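Local structure of tyrosine--tRNA ligase (Archaeoglobus fulgidus, 2CYB) at residues L164-L169 with K182-A187; V268-K273 with G293-L298. The protein is a homodimeric tyrosine--tRNA ligase that probably activates tyrosine with ATP and transfers it to the acceptor end of tRNA(Tyr). All coordinates share one frame; numbering follows the deposited sequence.

Contact 1 (L164-L169 with K182-A187). With TYR (tyrosine), chain C.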
loop_
_atom_site.group_PDB
_atom_site.type_symbol
_atom_site.label_atom_id
_atom_site.label_comp_id
_atom_site.label_asym_id
_atom_site.label_seq_id
_atom_site.Cartn_x
_atom_site.Cartn_y
_atom_site.Cartn_z
ATOM N N LEU A 164 -1.289 -4.795 12.108
ATOM C CA LEU A 164 -2.350 -3.993 12.710
ATOM C C LEU A 164 -3.527 -4.818 13.202
ATOM O O LEU A 164 -4.246 -4.389 14.111
ATOM C CB LEU A 164 -2.844 -2.926 11.735
ATOM C CG LEU A 164 -1.887 -1.740 11.592
ATOM C CD1 LEU A 164 -2.347 -0.843 10.436
ATOM C CD2 LEU A 164 -1.839 -0.964 12.921
ATOM N N ASP A 165 -3.742 -5.993 12.614
ATOM C CA ASP A 165 -4.845 -6.842 13.062
ATOM C C ASP A 165 -4.623 -7.234 14.519
ATOM O O ASP A 165 -5.573 -7.339 15.287
ATOM C CB ASP A 165 -4.941 -8.115 12.218
ATOM C CG ASP A 165 -5.431 -7.846 10.822
ATOM O OD1 ASP A 165 -5.129 -8.667 9.937
ATOM O OD2 ASP A 165 -6.127 -6.826 10.613
ATOM N N ILE A 166 -3.363 -7.449 14.891
ATOM C CA ILE A 166 -3.027 -7.833 16.257
ATOM C C ILE A 166 -3.508 -6.752 17.232
ATOM O O ILE A 166 -4.175 -7.047 18.228
ATOM C CB ILE A 166 -1.498 -8.030 16.417
ATOM C CG1 ILE A 166 -1.039 -9.233 15.577
ATOM C CG2 ILE A 166 -1.148 -8.246 17.884
ATOM C CD1 ILE A 166 0.462 -9.340 15.439
ATOM N N ALA A 167 -3.192 -5.501 16.923
ATOM C CA ALA A 167 -3.593 -4.384 17.778
ATOM C C ALA A 167 -5.097 -4.131 17.775
ATOM O O ALA A 167 -5.705 -3.962 18.831
ATOM C CB ALA A 167 -2.868 -3.123 17.352
ATOM N N HIS A 168 -5.700 -4.099 16.594
ATOM C CA HIS A 168 -7.128 -3.828 16.506
ATOM C C HIS A 168 -8.043 -4.927 17.036
ATOM O O HIS A 168 -9.200 -4.658 17.358
ATOM C CB HIS A 168 -7.494 -3.448 15.070
ATOM C CG HIS A 168 -7.062 -2.063 14.698
ATOM N ND1 HIS A 168 -7.946 -1.014 14.580
ATOM C CD2 HIS A 168 -5.830 -1.544 14.478
ATOM C CE1 HIS A 168 -7.278 0.094 14.305
ATOM N NE2 HIS A 168 -5.992 -0.200 14.239
ATOM N N LEU A 169 -7.538 -6.155 17.135
ATOM C CA LEU A 169 -8.341 -7.249 17.671
ATOM C C LEU A 169 -8.039 -7.436 19.166
ATOM O O LEU A 169 -8.553 -8.358 19.807
ATOM C CB LEU A 169 -8.056 -8.549 16.902
ATOM C CG LEU A 169 -8.512 -8.567 15.436
ATOM C CD1 LEU A 169 -7.938 -9.797 14.735
ATOM C CD2 LEU A 169 -10.032 -8.562 15.358
ATOM N N LYS A 182 8.680 -13.079 10.231
ATOM C CA LYS A 182 9.114 -11.738 9.876
ATOM C C LYS A 182 8.002 -10.712 10.023
ATOM O O LYS A 182 8.256 -9.582 10.436
ATOM C CB LYS A 182 9.685 -11.705 8.455
ATOM C CG LYS A 182 11.000 -12.469 8.328
ATOM C CD LYS A 182 11.866 -11.910 7.215
ATOM C CE LYS A 182 13.204 -12.636 7.140
ATOM N NZ LYS A 182 14.064 -12.146 6.023
ATOM N N ILE A 183 6.776 -11.095 9.680
ATOM C CA ILE A 183 5.654 -10.184 9.826
ATOM C C ILE A 183 5.448 -9.922 11.320
ATOM O O ILE A 183 5.234 -8.787 11.737
ATOM C CB ILE A 183 4.372 -10.763 9.189
ATOM C CG1 ILE A 183 4.521 -10.780 7.662
ATOM C CG2 ILE A 183 3.161 -9.927 9.596
ATOM C CD1 ILE A 183 3.352 -11.450 6.922
ATOM N N HIS A 184 5.544 -10.967 12.135
ATOM C CA HIS A 184 5.378 -10.782 13.567
ATOM C C HIS A 184 6.488 -9.922 14.160
ATOM O O HIS A 184 6.241 -9.145 15.080
ATOM C CB HIS A 184 5.302 -12.132 14.284
ATOM C CG HIS A 184 3.990 -12.827 14.107
ATOM N ND1 HIS A 184 3.760 -14.110 14.553
ATOM C CD2 HIS A 184 2.830 -12.407 13.546
ATOM C CE1 HIS A 184 2.513 -14.452 14.273
ATOM N NE2 HIS A 184 1.928 -13.436 13.662
ATOM N N MET A 185 7.709 -10.039 13.649
ATOM C CA MET A 185 8.774 -9.199 14.194
ATOM C C MET A 185 8.504 -7.746 13.810
ATOM O O MET A 185 8.752 -6.824 14.596
ATOM C CB MET A 185 10.145 -9.638 13.680
ATOM C CG MET A 185 10.567 -11.028 14.156
ATOM S SD MET A 185 10.510 -11.224 15.966
ATOM C CE MET A 185 8.916 -12.041 16.170
ATOM N N LEU A 186 7.993 -7.541 12.600
ATOM C CA LEU A 186 7.675 -6.194 12.148
ATOM C C LEU A 186 6.615 -5.606 13.084
ATOM O O LEU A 186 6.675 -4.432 13.445
ATOM C CB LEU A 186 7.159 -6.237 10.703
ATOM C CG LEU A 186 6.574 -4.970 10.068
ATOM C CD1 LEU A 186 7.580 -3.838 10.116
ATOM C CD2 LEU A 186 6.192 -5.266 8.627
ATOM N N ALA A 187 5.648 -6.428 13.480
ATOM C CA ALA A 187 4.593 -5.984 14.384
ATOM C C ALA A 187 5.197 -5.584 15.731
ATOM O O ALA A 187 4.917 -4.501 16.256
ATOM C CB ALA A 187 3.567 -7.097 14.583
HETATM N N TYR C . -0.483 -14.265 6.696
HETATM C CA TYR C . -1.305 -15.420 7.133
HETATM C C TYR C . -1.038 -16.645 6.263
HETATM O O TYR C . -1.663 -17.687 6.519
HETATM C CB TYR C . -2.787 -15.035 7.087
HETATM C CG TYR C . -3.097 -13.904 8.038
HETATM C CD1 TYR C . -3.681 -12.718 7.591
HETATM C CD2 TYR C . -2.795 -14.025 9.401
HETATM C CE1 TYR C . -3.964 -11.673 8.488
HETATM C CE2 TYR C . -3.068 -13.003 10.293
HETATM C CZ TYR C . -3.654 -11.830 9.835
HETATM O OH TYR C . -3.937 -10.834 10.736
HETATM O OXT TYR C . -0.194 -16.551 5.347
#
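I166 on helix 154-168 reaches across to A187 and H184 on helix 181-190, joining two helices of the Rossmann-type catalytic domain of this class I synthetase; strand 173-177 of the parallel part of the sheet lies between them in sequence. The bridge is narrow: CD1 of I166 rests 3.9 Å from CB of A187, end on against a methyl group. The same CD1 lies obliquely to the H184 imidazole, 4.3 Å from CD2. I166 gets there by carrying CG1 anti to the carbonyl carbon (chi1 -66°) and extending it (chi2 168°), which brings the delta methyl up to helix 181-190. ND1 of H184 is hydrogen-bonded to NE2 of H203, with the planes of the two rings about 15° apart, and CD2 is the ring atom closest to I166 CD1. I166 also touches Y36, and H184 touches Q162, both of which bind the substrate, so the apolar contact is built directly behind the tyrosine pocket. One residue before I166, D165 sends its carboxylate to the bound amino acid instead of to helix 181-190. Its OD2 is taken by NE2 of Q116, which probably helps to hold the carboxylate in position, and the phenolic OH of the bound tyrosine donates a hydrogen bond to D165 OD1 at 2.6 Å.

Contact 2 (V268-K273 with G293-L298)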
loop_
_atom_site.group_PDB
_atom_site.type_symbol
_atom_site.label_atom_id
_atom_site.label_comp_id
_atom_site.label_asym_id
_atom_site.label_seq_id
_atom_site.Cartn_x
_atom_site.Cartn_y
_atom_site.Cartn_z
ATOM N N VAL A 268 -1.798 -48.990 17.500
ATOM C CA VAL A 268 -1.310 -49.451 16.213
ATOM C C VAL A 268 -1.558 -50.952 16.141
ATOM O O VAL A 268 -0.798 -51.745 16.701
ATOM C CB VAL A 268 0.192 -49.170 16.067
ATOM C CG1 VAL A 268 0.697 -49.675 14.730
ATOM C CG2 VAL A 268 0.446 -47.677 16.203
ATOM N N GLU A 269 -2.634 -51.345 15.470
ATOM C CA GLU A 269 -2.946 -52.763 15.342
ATOM C C GLU A 269 -1.919 -53.386 14.405
ATOM O O GLU A 269 -1.557 -52.792 13.381
ATOM C CB GLU A 269 -4.357 -52.956 14.782
ATOM C CG GLU A 269 -5.422 -52.150 15.508
ATOM C CD GLU A 269 -6.838 -52.585 15.166
ATOM O OE1 GLU A 269 -7.092 -52.957 14.002
ATOM O OE2 GLU A 269 -7.703 -52.542 16.066
ATOM N N ARG A 270 -1.437 -54.573 14.758
ATOM C CA ARG A 270 -0.445 -55.261 13.940
ATOM C C ARG A 270 -0.645 -56.761 14.021
ATOM O O ARG A 270 -1.199 -57.262 14.991
ATOM C CB ARG A 270 0.975 -54.966 14.427
ATOM C CG ARG A 270 1.398 -53.517 14.408
ATOM C CD ARG A 270 2.863 -53.388 14.808
ATOM N NE ARG A 270 3.100 -53.825 16.184
ATOM C CZ ARG A 270 4.263 -53.704 16.817
ATOM N NH1 ARG A 270 5.305 -53.161 16.201
ATOM N NH2 ARG A 270 4.382 -54.117 18.073
ATOM N N ASP A 271 -0.186 -57.478 13.002
ATOM C CA ASP A 271 -0.288 -58.932 13.026
ATOM C C ASP A 271 0.666 -59.390 14.120
ATOM O O ASP A 271 1.631 -58.689 14.448
ATOM C CB ASP A 271 0.149 -59.543 11.691
ATOM C CG ASP A 271 -0.809 -59.237 10.567
ATOM O OD1 ASP A 271 -2.015 -59.050 10.842
ATOM O OD2 ASP A 271 -0.359 -59.205 9.402
ATOM N N ALA A 272 0.404 -60.562 14.684
ATOM C CA ALA A 272 1.254 -61.095 15.740
ATOM C C ALA A 272 2.702 -61.207 15.285
ATOM O O ALA A 272 3.627 -60.905 16.044
ATOM C CB ALA A 272 0.742 -62.458 16.180
ATOM N N LYS A 273 2.900 -61.634 14.042
ATOM C CA LYS A 273 4.245 -61.802 13.505
ATOM C C LYS A 273 5.047 -60.511 13.402
ATOM O O LYS A 273 6.255 -60.548 13.178
ATOM C CB LYS A 273 4.202 -62.483 12.132
ATOM C CG LYS A 273 3.504 -61.691 11.038
ATOM C CD LYS A 273 3.610 -62.415 9.707
ATOM C CE LYS A 273 2.727 -61.784 8.644
ATOM N NZ LYS A 273 1.290 -61.930 8.981
ATOM N N GLY A 293 13.251 -49.285 15.112
ATOM C CA GLY A 293 12.840 -50.305 14.166
ATOM C C GLY A 293 11.788 -51.238 14.733
ATOM O O GLY A 293 11.404 -52.205 14.081
ATOM N N GLN A 294 11.326 -50.962 15.949
ATOM C CA GLN A 294 10.291 -51.784 16.568
ATOM C C GLN A 294 8.937 -51.492 15.929
ATOM O O GLN A 294 8.055 -52.354 15.889
ATOM C CB GLN A 294 10.219 -51.525 18.072
ATOM C CG GLN A 294 11.332 -52.181 18.869
ATOM C CD GLN A 294 11.418 -53.676 18.621
ATOM O OE1 GLN A 294 12.161 -54.133 17.751
ATOM N NE2 GLN A 294 10.641 -54.444 19.374
ATOM N N LEU A 295 8.770 -50.264 15.448
ATOM C CA LEU A 295 7.529 -49.868 14.791
ATOM C C LEU A 295 7.874 -49.615 13.330
ATOM O O LEU A 295 8.702 -48.762 13.011
ATOM C CB LEU A 295 6.954 -48.598 15.426
ATOM C CG LEU A 295 5.701 -48.016 14.765
ATOM C CD1 LEU A 295 4.562 -49.022 14.797
ATOM C CD2 LEU A 295 5.305 -46.742 15.493
ATOM N N HIS A 296 7.233 -50.366 12.446
ATOM C CA HIS A 296 7.496 -50.256 11.019
ATOM C C HIS A 296 6.535 -49.291 10.336
ATOM O O HIS A 296 5.364 -49.198 10.708
ATOM C CB HIS A 296 7.382 -51.648 10.378
ATOM C CG HIS A 296 7.849 -51.704 8.960
ATOM N ND1 HIS A 296 7.176 -51.086 7.927
ATOM C CD2 HIS A 296 8.945 -52.276 8.405
ATOM C CE1 HIS A 296 7.838 -51.270 6.800
ATOM N NE2 HIS A 296 8.916 -51.989 7.062
ATOM N N PRO A 297 7.028 -48.551 9.331
ATOM C CA PRO A 297 6.250 -47.581 8.562
ATOM C C PRO A 297 4.891 -48.104 8.092
ATOM O O PRO A 297 3.887 -47.397 8.168
ATOM C CB PRO A 297 7.176 -47.266 7.397
ATOM C CG PRO A 297 8.498 -47.275 8.042
ATOM C CD PRO A 297 8.443 -48.516 8.912
ATOM N N LEU A 298 4.850 -49.348 7.618
ATOM C CA LEU A 298 3.596 -49.909 7.126
ATOM C C LEU A 298 2.508 -50.006 8.176
ATOM O O LEU A 298 1.339 -49.741 7.893
ATOM C CB LEU A 298 3.847 -51.281 6.491
ATOM C CG LEU A 298 4.701 -51.219 5.220
ATOM C CD1 LEU A 298 5.086 -52.620 4.777
ATOM C CD2 LEU A 298 3.926 -50.499 4.124
HETATM O O HOH W 1 5.730 -52.536 13.188
#
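V268 and L295 make the close apolar part of this contact, their side chains crossing at a slant with V268 CG1 3.9 Å from L295 CD1. Both are buried. L295 holds CG anti to its backbone nitrogen (chi1 176°), a setting that carries CD1 over to the valine. The polar side is looser and partly hydrated. The chain of R270 bends at chi3 (-64°) and brings NH1 to the backbone O of Q294, which meets the guanidinium at its edge and in plane; the bond is 2.9 Å but weak, with an angle of only 128° at the hydrogen. A water, also in that plane, accepts from R270 NH1 and from H296 N, the latter at 2.7 Å, and so ties the arginine to the backbone a second time. R270 NE is fixed by the carbonyl O of G276. H296 is the N-cap of helix 297-319: its ND1 accepts from L298 N at 2.9 Å in the ring plane. Far from the tyrosine site, the contact joins the edge of a two-stranded antiparallel hairpin to the helix-helix link: V268 packs on V278 and Y280 of strand 278-280 and on A303 of helix 297-319, while L295 also meets L286 of helix 283-292.

How the contacts relate
Running from the N terminus, the chain first closes contact 1, where helix 154-168 meets helix 181-190 after a 12-residue connection that includes strand 173-177 of the central sheet. Contact 2 follows in series, neither enclosing nor crossing the first: the 19 residues between its segments hold strand 278-280 and helix 283-292, and its closure brings the end of strand 266-268 and the loop after it to the turn between helices 283-292 and 297-319. The two lie on opposite sides of the chain's centre, their own centres 46 Å apart and their nearest atoms about 32 Å apart. Contact 1 thus joins two helices beside the tyrosine pocket, and contact 2 joins a peripheral hairpin to a helix pair.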